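PDB 1V30: hypothetical UPF0131 protein PH0828 from Pyrococcus horikoshii, which is a putative gamma-glutamylcyclotransferase, which would probably cleave gamma-glutamyl compounds with release of 5-oxoproline. Local coordinates for residues E74-I77 and G78-Y81. Sequence-based numbering, arbitrary orientation.
Sequences EIEI and GTGY
Thr79 grips the carbonyl oxygen of Glu76 twice. Its hydroxyl OG1 donates to Glu76 O at 2.6 Å, lying in the plane of that carbonyl, while its backbone N reaches the same Glu76 O at 3.0 Å from above the plane. The hydroxyl can bend back over the preceding turn because OG1 stands beside Thr79's own backbone N (chi1 -65°), a placement that suits a short, beta-branched alcohol. One step earlier, Gly78 N donates to Ile75 O at 3.0 Å, also from above the carbonyl plane; lacking a side chain, Gly78 does not crowd that oxygen. These successive i to i+3 backbone bonds are the signature of a 3-10 turn, and Tyr81 N to Gly78 O adds another of the same spacing.

Between Ile77 and Gly80 a water takes over: it donates to Ile77 O at 2.7 Å and accepts from Gly80 N, bridging Ile77 O and Gly80 N, which are 4.2 Å apart. Ile77 O also meets the edge of the Tyr81 ring, CE1 lying 3.4 Å away near the ring plane, where the slightly positive aromatic C-H groups suit a carbonyl oxygen. The aliphatic side chain of Ile77 leaves the turn and touches Leu47.

Glu76, probably the proton acceptor as in related enzymes, is solvent-exposed; its side chain sets off away from residues 78-81, yet its carboxylate OE1 ends 4.2 Å from Thr79 OG1, too far for a hydrogen bond. Tyr81 approaches Tyr13 of the probable substrate site, stacks edge-to-face with Trp98 and hydrogen-bonds through OH to Pro48 O. The turn lies in the surface loop between helix 66-72 and strand 81-86, whose antiparallel partner is strand 93-98; beside it, Gly80 and Gly99 share a backbone hydrogen bond.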
# COMPACT_ATOMS: atom_id res chain seq x y z
N GLU A 74 -0.16 -9.47 11.48
CA GLU A 74 -1.04 -9.95 12.53
C GLU A 74 -2.18 -8.96 12.76
O GLU A 74 -3.21 -9.30 13.35
CB GLU A 74 -0.28 -10.14 13.85
CG GLU A 74 0.33 -11.51 14.05
CD GLU A 74 0.98 -11.66 15.42
OE1 GLU A 74 1.42 -12.78 15.75
OE2 GLU A 74 1.05 -10.65 16.15
N ILE A 75 -1.99 -7.72 12.30
CA ILE A 75 -3.00 -6.67 12.46
C ILE A 75 -4.36 -7.16 11.96
O ILE A 75 -4.48 -7.71 10.86
CB ILE A 75 -2.59 -5.39 11.69
CG1 ILE A 75 -1.23 -4.90 12.19
CG2 ILE A 75 -3.64 -4.29 11.90
CD1 ILE A 75 -0.68 -3.70 11.45
N GLU A 76 -5.39 -6.95 12.77
CA GLU A 76 -6.74 -7.38 12.44
C GLU A 76 -7.23 -6.89 11.08
O GLU A 76 -7.85 -7.64 10.32
CB GLU A 76 -7.71 -6.91 13.53
CG GLU A 76 -9.03 -7.65 13.54
CD GLU A 76 -8.87 -9.13 13.86
OE1 GLU A 76 -9.88 -9.86 13.82
OE2 GLU A 76 -7.74 -9.55 14.17
N ILE A 77 -6.95 -5.63 10.76
CA ILE A 77 -7.40 -5.04 9.50
C ILE A 77 -6.83 -5.75 8.27
O ILE A 77 -7.32 -5.57 7.16
CB ILE A 77 -7.05 -3.52 9.45
CG1 ILE A 77 -8.03 -2.79 8.54
CG2 ILE A 77 -5.62 -3.31 8.98
CD1 ILE A 77 -9.43 -2.70 9.11
N GLY A 78 -5.80 -6.56 8.48
CA GLY A 78 -5.20 -7.29 7.37
C GLY A 78 -6.02 -8.50 6.95
O GLY A 78 -5.68 -9.18 5.98
N THR A 79 -7.10 -8.76 7.68
CA THR A 79 -7.99 -9.90 7.44
C THR A 79 -8.41 -10.11 5.99
O THR A 79 -8.37 -11.23 5.48
CB THR A 79 -9.29 -9.78 8.28
OG1 THR A 79 -8.97 -9.85 9.67
CG2 THR A 79 -10.28 -10.88 7.92
N GLY A 80 -8.82 -9.03 5.33
CA GLY A 80 -9.27 -9.14 3.96
C GLY A 80 -8.21 -9.10 2.88
O GLY A 80 -8.53 -9.23 1.70
N TYR A 81 -6.95 -8.91 3.27
CA TYR A 81 -5.86 -8.85 2.31
C TYR A 81 -5.01 -10.12 2.36
O TYR A 81 -4.86 -10.73 3.41
CB TYR A 81 -4.95 -7.65 2.59
CG TYR A 81 -5.64 -6.30 2.66
CD1 TYR A 81 -6.29 -5.89 3.83
CD2 TYR A 81 -5.60 -5.42 1.58
CE1 TYR A 81 -6.88 -4.62 3.91
CE2 TYR A 81 -6.18 -4.15 1.66
CZ TYR A 81 -6.82 -3.76 2.82
OH TYR A 81 -7.36 -2.49 2.91
O HOH W 1 -9.67 -6.48 6.18